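Side-chain contacts in glutathione S-transferase (Bombyx mori, PDB 3AY8), which probably catalyses the transfer of glutathione to electrophilic substrates, working as a homodimer of the cytosolic glutathione transferase fold: residues S12-G17 against E67-A72; A105-K110 against T161-S166; P117-G122 against R204-A209. All coordinates share one frame; numbering follows the deposited sequence. Where two conformers were deposited one is given.

Contact 1. Residues S12-G17 against E67-A72; sequences SGPSRG and ESRAIA
Pro14 and Ser68 make a buried packing contact where the first turns of helices 13-25 and 68-79 come together, in the thioredoxin-like N-terminal domain. It illustrates how two helix starts can meet closely without a hydrogen bond between them. Ser68 was modelled in two conformers; in the one described, CB comes within 3.0 Å of Pro14 O, a short and therefore doubtful approach, while Ser68 OG lies 3.7 Å from Pro14 CB, alongside the ring. Here chi1 of 69° sets OG between the backbone N and the carbonyl carbon, where it also lies above the rim of one face of the Arg69 guanidinium. Arg69 itself only grazes the proline, with NH2 4.5 Å from Pro14 CG. Its polar end is held away from the proline, by Glu67 OE1, 3.1 Å from NH1, and, through NE, by a salt bridge to Asp103 of helix 90-120. Each helix brings its own N-cap. Ser12 OG accepts a nearly straight bond (168°) from Ser15 N at 3.1 Å, and Glu67 OE2 takes Arg69 N at 3.0 Å from the syn side, tilted out of the carboxylate plane. Both glutamate bonds hold for one of its two deposited conformers. Helices 13-25 and 68-79 thus pack together beside the Pro56 loop, which touches Ser68, within the thioredoxin-like domain, whose glutathione site borders this region in relatives.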
loop_
_atom_site.group_PDB
_atom_site.type_symbol
_atom_site.label_atom_id
_atom_site.label_comp_id
_atom_site.label_asym_id
_atom_site.label_seq_id
_atom_site.Cartn_x
_atom_site.Cartn_y
_atom_site.Cartn_z
ATOM N N SER A 12 -1.161 -12.087 -12.313
ATOM C CA SER A 12 -0.896 -10.983 -11.408
ATOM C C SER A 12 -1.135 -11.362 -9.962
ATOM O O SER A 12 -2.218 -11.824 -9.610
ATOM C CB SER A 12 -1.752 -9.771 -11.792
ATOM O OG SER A 12 -1.951 -8.936 -10.685
ATOM N N GLY A 13 -0.118 -11.156 -9.125
ATOM C CA GLY A 13 -0.261 -11.354 -7.680
ATOM C C GLY A 13 -1.463 -10.634 -7.064
ATOM O O GLY A 13 -2.294 -11.266 -6.400
ATOM N N PRO A 14 -1.544 -9.298 -7.237
ATOM C CA PRO A 14 -2.678 -8.541 -6.668
ATOM C C PRO A 14 -4.030 -9.038 -7.183
ATOM O O PRO A 14 -4.981 -9.129 -6.418
ATOM C CB PRO A 14 -2.399 -7.099 -7.119
ATOM C CG PRO A 14 -0.883 -7.044 -7.169
ATOM C CD PRO A 14 -0.495 -8.398 -7.760
ATOM N N SER A 15 -4.114 -9.374 -8.468
ATOM C CA SER A 15 -5.349 -9.949 -9.009
ATOM C C SER A 15 -5.665 -11.271 -8.313
ATOM O O SER A 15 -6.805 -11.507 -7.919
ATOM C CB SER A 15 -5.269 -10.111 -10.537
ATOM O OG SER A 15 -6.566 -10.159 -11.102
ATOM N N ARG A 16 -4.643 -12.102 -8.101
ATOM C CA ARG A 16 -4.831 -13.369 -7.400
ATOM C C ARG A 16 -5.245 -13.174 -5.939
ATOM O O ARG A 16 -6.041 -13.949 -5.415
ATOM C CB ARG A 16 -3.589 -14.264 -7.523
ATOM C CG ARG A 16 -3.570 -15.093 -8.823
ATOM C CD ARG A 16 -2.345 -16.010 -8.907
ATOM N NE ARG A 16 -1.138 -15.305 -9.363
ATOM C CZ ARG A 16 -0.142 -14.922 -8.561
ATOM N NH1 ARG A 16 0.908 -14.276 -9.056
ATOM N NH2 ARG A 16 -0.187 -15.198 -7.264
ATOM N N GLY A 17 -4.729 -12.118 -5.305
ATOM C CA GLY A 17 -5.083 -11.794 -3.916
ATOM C C GLY A 17 -6.545 -11.413 -3.749
ATOM O O GLY A 17 -7.186 -11.771 -2.755
ATOM N N GLU A 67 -8.056 -1.901 -7.078
ATOM C CA GLU A 67 -7.143 -2.072 -5.953
ATOM C C GLU A 67 -7.509 -3.327 -5.170
ATOM O O GLU A 67 -8.520 -3.368 -4.457
ATOM C CB GLU A 67 -7.098 -0.833 -5.049
ATOM C CG GLU A 67 -5.691 -0.403 -4.707
ATOM C CD GLU A 67 -4.881 -1.514 -4.064
ATOM O OE1 GLU A 67 -3.692 -1.662 -4.412
ATOM O OE2 GLU A 67 -5.425 -2.236 -3.202
ATOM N N SER A 68 -6.666 -4.346 -5.334
ATOM C CA SER A 68 -6.926 -5.673 -4.790
ATOM C C SER A 68 -7.280 -5.676 -3.303
ATOM O O SER A 68 -8.189 -6.374 -2.896
ATOM C CB SER A 68 -5.740 -6.605 -5.052
ATOM O OG SER A 68 -4.616 -6.221 -4.284
ATOM N N ARG A 69 -6.575 -4.895 -2.490
ATOM C CA ARG A 69 -6.832 -4.947 -1.043
ATOM C C ARG A 69 -8.098 -4.189 -0.614
ATOM O O ARG A 69 -8.748 -4.585 0.346
ATOM C CB ARG A 69 -5.600 -4.513 -0.246
ATOM C CG ARG A 69 -4.366 -5.396 -0.536
ATOM C CD ARG A 69 -3.117 -4.580 -0.576
ATOM N NE ARG A 69 -1.999 -5.253 -1.249
ATOM C CZ ARG A 69 -1.543 -4.963 -2.466
ATOM N NH1 ARG A 69 -2.098 -4.016 -3.194
ATOM N NH2 ARG A 69 -0.509 -5.629 -2.958
ATOM N N ALA A 70 -8.431 -3.114 -1.325
ATOM C CA ALA A 70 -9.738 -2.455 -1.182
ATOM C C ALA A 70 -10.890 -3.416 -1.522
ATOM O O ALA A 70 -11.893 -3.481 -0.802
ATOM C CB ALA A 70 -9.805 -1.231 -2.055
ATOM N N ILE A 71 -10.728 -4.157 -2.618
ATOM C CA ILE A 71 -11.678 -5.205 -3.011
ATOM C C ILE A 71 -11.848 -6.244 -1.901
ATOM O O ILE A 71 -12.974 -6.544 -1.495
ATOM C CB ILE A 71 -11.245 -5.874 -4.348
ATOM C CG1 ILE A 71 -11.416 -4.883 -5.497
ATOM C CG2 ILE A 71 -12.027 -7.174 -4.607
ATOM C CD1 ILE A 71 -10.513 -5.173 -6.713
ATOM N N ALA A 72 -10.727 -6.765 -1.394
ATOM C CA ALA A 72 -10.759 -7.756 -0.322
ATOM C C ALA A 72 -11.543 -7.282 0.920
ATOM O O ALA A 72 -12.367 -8.031 1.465
ATOM C CB ALA A 72 -9.339 -8.175 0.069
#

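Contact 2. Residues A105-K110 against T161-S166; sequences ASLYVK and TSIYAS
The apolar part of this contact rests on Leu107, which reaches from helix 90-120 onto helix 158-173. With CG anti to the backbone N (chi1 -178°), its branch end is carried across the interface, where CD2 meets two partners: Ile163 CG2 at 3.6 Å and Ser166 CB at 3.8 Å. The leucine and isoleucine side chains cross at about a right angle, so they touch through single methyls and not along their lengths. Leu134 and Leu138 of helix 128-147 extend the hydrophobic packing around Leu107.

The polar part is a serine packed against an aromatic residue. Ser166 OG approaches the root of Tyr108 obliquely, 3.6 Å from CB and 3.7 Å from the ring atom CD1. This is van der Waals contact; the hydroxyl's hydrogen-bonding partner is Asp103 OD1, five residues earlier on the tyrosine's own helix. A single side chain thereby supplies a carbon surface to Leu107 and a polar tie to the same helix.

As for the backbones, the short helical segments run nearly parallel, their axes 10.0 Å apart at an angle of 26°, and the register pairs Tyr108 with Ser166. A wider pi-type turn interrupts regular winding at 105-107. On a further side, Val109 meets Val109 of the second subunit. Such near-parallel packing of a long interface helix on the central buried helix is typical of the all-helical C-terminal domain of glutathione transferases.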
loop_
_atom_site.group_PDB
_atom_site.type_symbol
_atom_site.label_atom_id
_atom_site.label_comp_id
_atom_site.label_asym_id
_atom_site.label_seq_id
_atom_site.Cartn_x
_atom_site.Cartn_y
_atom_site.Cartn_z
ATOM N N ALA A 105 2.824 -1.769 0.314
ATOM C CA ALA A 105 3.901 -0.765 0.352
ATOM C C ALA A 105 5.315 -1.340 0.413
ATOM O O ALA A 105 6.279 -0.636 0.091
ATOM C CB ALA A 105 3.690 0.202 1.532
ATOM N N SER A 106 5.453 -2.587 0.870
ATOM C CA SER A 106 6.792 -3.181 1.055
ATOM C C SER A 106 6.959 -4.479 0.275
ATOM O O SER A 106 7.873 -4.608 -0.534
ATOM C CB SER A 106 7.077 -3.462 2.547
ATOM O OG SER A 106 7.092 -2.262 3.282
ATOM N N LEU A 107 6.067 -5.430 0.516
ATOM C CA LEU A 107 6.250 -6.771 -0.029
ATOM C C LEU A 107 6.099 -6.819 -1.543
ATOM O O LEU A 107 7.058 -7.144 -2.252
ATOM C CB LEU A 107 5.351 -7.796 0.673
ATOM C CG LEU A 107 5.449 -9.275 0.245
ATOM C CD1 LEU A 107 6.873 -9.843 0.330
ATOM C CD2 LEU A 107 4.513 -10.112 1.070
ATOM N N TYR A 108 4.911 -6.522 -2.050
ATOM C CA TYR A 108 4.704 -6.697 -3.480
ATOM C C TYR A 108 5.496 -5.677 -4.287
ATOM O O TYR A 108 5.912 -5.960 -5.407
ATOM C CB TYR A 108 3.223 -6.711 -3.901
ATOM C CG TYR A 108 3.115 -7.195 -5.344
ATOM C CD1 TYR A 108 3.378 -8.534 -5.654
ATOM C CD2 TYR A 108 2.867 -6.307 -6.397
ATOM C CE1 TYR A 108 3.333 -9.000 -6.959
ATOM C CE2 TYR A 108 2.824 -6.765 -7.739
ATOM C CZ TYR A 108 3.060 -8.119 -7.993
ATOM O OH TYR A 108 3.027 -8.621 -9.277
ATOM N N VAL A 109 5.697 -4.499 -3.704
ATOM C CA VAL A 109 6.524 -3.449 -4.285
ATOM C C VAL A 109 7.945 -3.957 -4.608
ATOM O O VAL A 109 8.488 -3.671 -5.672
ATOM C CB VAL A 109 6.596 -2.225 -3.314
ATOM C CG1 VAL A 109 7.815 -1.337 -3.603
ATOM C CG2 VAL A 109 5.317 -1.432 -3.403
ATOM N N LYS A 110 8.524 -4.715 -3.683
ATOM C CA LYS A 110 9.896 -5.202 -3.831
ATOM C C LYS A 110 9.995 -6.440 -4.732
ATOM O O LYS A 110 11.005 -6.646 -5.394
ATOM C CB LYS A 110 10.504 -5.461 -2.456
ATOM C CG LYS A 110 10.824 -4.161 -1.706
ATOM C CD LYS A 110 11.312 -4.433 -0.290
ATOM C CE LYS A 110 11.276 -3.131 0.551
ATOM N NZ LYS A 110 12.071 -3.349 1.788
ATOM N N THR A 161 -4.571 -13.945 2.595
ATOM C CA THR A 161 -4.829 -14.149 1.168
ATOM C C THR A 161 -3.982 -13.210 0.290
ATOM O O THR A 161 -3.406 -13.648 -0.700
ATOM C CB THR A 161 -6.328 -14.096 0.820
ATOM O OG1 THR A 161 -6.927 -12.957 1.433
ATOM C CG2 THR A 161 -7.036 -15.371 1.345
ATOM N N SER A 162 -3.872 -11.936 0.679
ATOM C CA SER A 162 -3.068 -10.974 -0.084
ATOM C C SER A 162 -1.569 -11.293 -0.024
ATOM O O SER A 162 -0.883 -11.312 -1.050
ATOM C CB SER A 162 -3.324 -9.547 0.424
ATOM O OG SER A 162 -4.614 -9.097 0.010
ATOM N N ILE A 163 -1.061 -11.526 1.185
ATOM C CA ILE A 163 0.360 -11.808 1.374
ATOM C C ILE A 163 0.739 -13.171 0.761
ATOM O O ILE A 163 1.809 -13.318 0.192
ATOM C CB ILE A 163 0.774 -11.657 2.868
ATOM C CG1 ILE A 163 0.581 -10.187 3.301
ATOM C CG2 ILE A 163 2.220 -12.065 3.085
ATOM C CD1 ILE A 163 0.887 -9.894 4.799
ATOM N N TYR A 164 -0.171 -14.141 0.825
ATOM C CA TYR A 164 0.023 -15.406 0.117
ATOM C C TYR A 164 0.124 -15.203 -1.412
ATOM O O TYR A 164 1.004 -15.781 -2.065
ATOM C CB TYR A 164 -1.059 -16.422 0.515
ATOM C CG TYR A 164 -1.068 -17.711 -0.278
ATOM C CD1 TYR A 164 0.122 -18.408 -0.540
ATOM C CD2 TYR A 164 -2.276 -18.256 -0.738
ATOM C CE1 TYR A 164 0.120 -19.589 -1.268
ATOM C CE2 TYR A 164 -2.297 -19.453 -1.454
ATOM C CZ TYR A 164 -1.086 -20.108 -1.724
ATOM O OH TYR A 164 -1.080 -21.291 -2.421
ATOM N N ALA A 165 -0.743 -14.365 -1.977
ATOM C CA ALA A 165 -0.679 -14.073 -3.414
ATOM C C ALA A 165 0.675 -13.473 -3.796
ATOM O O ALA A 165 1.273 -13.839 -4.824
ATOM C CB ALA A 165 -1.829 -13.144 -3.838
ATOM N N SER A 166 1.167 -12.563 -2.954
ATOM C CA SER A 166 2.480 -11.959 -3.165
ATOM C C SER A 166 3.616 -12.992 -3.042
ATOM O O SER A 166 4.429 -13.151 -3.970
ATOM C CB SER A 166 2.693 -10.814 -2.172
ATOM O OG SER A 166 1.844 -9.711 -2.467
#

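Contact 3. Residues P117-G122 against R204-A209; sequences PILFLG and RTFGDA
Within the helical C-terminal domain, the far end of the long helix 90-120 leans on helix 196-213, and Leu119 is the side chain that joins the two. It offers an instructive case of one leucine using both of its methyls on one neighbouring helix. CD2 presses on Ala209, 3.6 Å from its CB and 3.7 Å from its carbonyl carbon, so that this methyl touches backbone as well as side chain. CD1 turns to the aromatic residue, reaching CE1 of Phe206 at 4.0 Å. The approach to that ring is oblique, and the two side chains cross at about a right angle.

Torsions explain how the phenylalanine comes within range. The Phe206 CB does not point straight at the other helix, but chi1 of 173° turns the ring away from the backbone N and brings CE1 within reach of Leu119 CD1. Ala209, three residues on, lies on the same side of its helix, and the short methyl there lets Leu119 settle close to the main chain. Val210 of the same helix also touches Leu119, while Cys115, Ser169 and Val173 pack around the phenylalanine ring.

Just past the segment 204-209, Asn213 ND2 of the same helix donates a hydrogen bond to Ile118 O. Helix 90-120 is kinked at Pro117 and ends just beyond Leu119. Within the two segments the contact is carbon on carbon, so their fit depends on shape and on exclusion of water from a partly buried patch; a directional tie between these helices comes from the bond of Asn213 to Ile118 O, about one turn beyond Ala209.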
loop_
_atom_site.group_PDB
_atom_site.type_symbol
_atom_site.label_atom_id
_atom_site.label_comp_id
_atom_site.label_asym_id
_atom_site.label_seq_id
_atom_site.Cartn_x
_atom_site.Cartn_y
_atom_site.Cartn_z
ATOM N N PRO A 117 11.110 -5.375 -14.367
ATOM C CA PRO A 117 12.120 -5.064 -15.378
ATOM C C PRO A 117 12.607 -6.296 -16.135
ATOM O O PRO A 117 13.049 -6.170 -17.284
ATOM C CB PRO A 117 13.258 -4.455 -14.555
ATOM C CG PRO A 117 12.578 -3.924 -13.331
ATOM C CD PRO A 117 11.549 -4.946 -13.026
ATOM N N ILE A 118 12.533 -7.461 -15.488
ATOM C CA ILE A 118 12.923 -8.731 -16.100
ATOM C C ILE A 118 11.884 -9.159 -17.147
ATOM O O ILE A 118 12.244 -9.667 -18.211
ATOM C CB ILE A 118 13.117 -9.853 -15.034
ATOM C CG1 ILE A 118 14.375 -9.594 -14.207
ATOM C CG2 ILE A 118 13.172 -11.239 -15.678
ATOM C CD1 ILE A 118 14.553 -10.539 -13.020
ATOM N N LEU A 119 10.604 -8.958 -16.833
ATOM C CA LEU A 119 9.525 -9.330 -17.749
ATOM C C LEU A 119 9.448 -8.407 -18.959
ATOM O O LEU A 119 9.229 -8.874 -20.074
ATOM C CB LEU A 119 8.162 -9.320 -17.037
ATOM C CG LEU A 119 7.821 -10.391 -16.002
ATOM C CD1 LEU A 119 6.711 -9.913 -15.063
ATOM C CD2 LEU A 119 7.427 -11.701 -16.678
ATOM N N PHE A 120 9.633 -7.108 -18.732
ATOM C CA PHE A 120 9.268 -6.093 -19.722
ATOM C C PHE A 120 10.384 -5.164 -20.176
ATOM O O PHE A 120 10.302 -4.610 -21.269
ATOM C CB PHE A 120 8.103 -5.237 -19.210
ATOM C CG PHE A 120 6.860 -6.017 -18.892
ATOM C CD1 PHE A 120 6.202 -6.750 -19.882
ATOM C CD2 PHE A 120 6.337 -6.008 -17.605
ATOM C CE1 PHE A 120 5.045 -7.472 -19.587
ATOM C CE2 PHE A 120 5.173 -6.721 -17.301
ATOM C CZ PHE A 120 4.529 -7.457 -18.294
ATOM N N LEU A 121 11.410 -4.977 -19.353
ATOM C CA LEU A 121 12.388 -3.914 -19.617
ATOM C C LEU A 121 13.769 -4.420 -20.009
ATOM O O LEU A 121 14.735 -3.657 -19.999
ATOM C CB LEU A 121 12.500 -2.959 -18.424
ATOM C CG LEU A 121 11.256 -2.277 -17.845
ATOM C CD1 LEU A 121 11.666 -1.333 -16.718
ATOM C CD2 LEU A 121 10.465 -1.519 -18.908
ATOM N N GLY A 122 13.867 -5.702 -20.350
ATOM C CA GLY A 122 15.125 -6.259 -20.825
ATOM C C GLY A 122 16.125 -6.651 -19.752
ATOM O O GLY A 122 17.278 -6.954 -20.068
ATOM N N ARG A 204 2.591 -19.886 -10.818
ATOM C CA ARG A 204 3.506 -20.657 -11.658
ATOM C C ARG A 204 3.648 -20.056 -13.051
ATOM O O ARG A 204 4.745 -20.026 -13.589
ATOM C CB ARG A 204 3.092 -22.127 -11.740
ATOM C CG ARG A 204 4.234 -23.061 -12.214
ATOM C CD ARG A 204 4.052 -24.489 -11.692
ATOM N NE ARG A 204 2.683 -24.934 -11.913
ATOM C CZ ARG A 204 1.788 -25.165 -10.957
ATOM N NH1 ARG A 204 0.570 -25.538 -11.303
ATOM N NH2 ARG A 204 2.103 -25.042 -9.673
ATOM N N THR A 205 2.553 -19.558 -13.625
ATOM C CA THR A 205 2.632 -18.873 -14.917
ATOM C C THR A 205 3.489 -17.606 -14.777
ATOM O O THR A 205 4.335 -17.347 -15.620
ATOM C CB THR A 205 1.237 -18.501 -15.474
ATOM O OG1 THR A 205 0.395 -19.649 -15.469
ATOM C CG2 THR A 205 1.334 -17.997 -16.894
ATOM N N PHE A 206 3.263 -16.834 -13.710
ATOM C CA PHE A 206 4.076 -15.637 -13.415
ATOM C C PHE A 206 5.545 -16.046 -13.292
ATOM O O PHE A 206 6.415 -15.471 -13.958
ATOM C CB PHE A 206 3.597 -14.943 -12.122
ATOM C CG PHE A 206 4.484 -13.801 -11.658
ATOM C CD1 PHE A 206 4.322 -12.513 -12.185
ATOM C CD2 PHE A 206 5.463 -14.009 -10.677
ATOM C CE1 PHE A 206 5.133 -11.440 -11.742
ATOM C CE2 PHE A 206 6.280 -12.958 -10.233
ATOM C CZ PHE A 206 6.122 -11.674 -10.767
ATOM N N GLY A 207 5.802 -17.045 -12.452
ATOM C CA GLY A 207 7.157 -17.545 -12.211
ATOM C C GLY A 207 7.863 -17.973 -13.486
ATOM O O GLY A 207 9.006 -17.589 -13.719
ATOM N N ASP A 208 7.177 -18.759 -14.317
ATOM C CA ASP A 208 7.751 -19.224 -15.589
ATOM C C ASP A 208 8.142 -18.064 -16.510
ATOM O O ASP A 208 9.221 -18.075 -17.101
ATOM C CB ASP A 208 6.794 -20.178 -16.312
ATOM C CG ASP A 208 6.632 -21.524 -15.595
ATOM O OD1 ASP A 208 7.340 -21.791 -14.603
ATOM O OD2 ASP A 208 5.775 -22.323 -16.023
ATOM N N ALA A 209 7.277 -17.062 -16.619
ATOM C CA ALA A 209 7.558 -15.909 -17.474
ATOM C C ALA A 209 8.777 -15.106 -16.996
ATOM O O ALA A 209 9.558 -14.604 -17.815
ATOM C CB ALA A 209 6.325 -15.020 -17.612
#

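In the fold
Contacts 1 and 2 lie near the centre of the chain and are buried, whereas the centre of contact 3 lies about 16 Å from that of the chain and the contact is only partly covered. Contacts 2 and 3 share helix 90-120, bracing it against two different helices, their contact centres about 17 Å apart. Contact 1 joins helices of the thioredoxin-like domain, yet it abuts contact 2, Pro14 packing on Tyr108 and Arg16 probably bonding to the carbonyl of Ala165. Chemistry follows position: contacts 1 and 2 pack carbon beside polar groups that bond to residues other than those they pack against, with Asp103 serving both, and reach the second subunit; peripheral contact 3 is wholly apolar and stays within one chain.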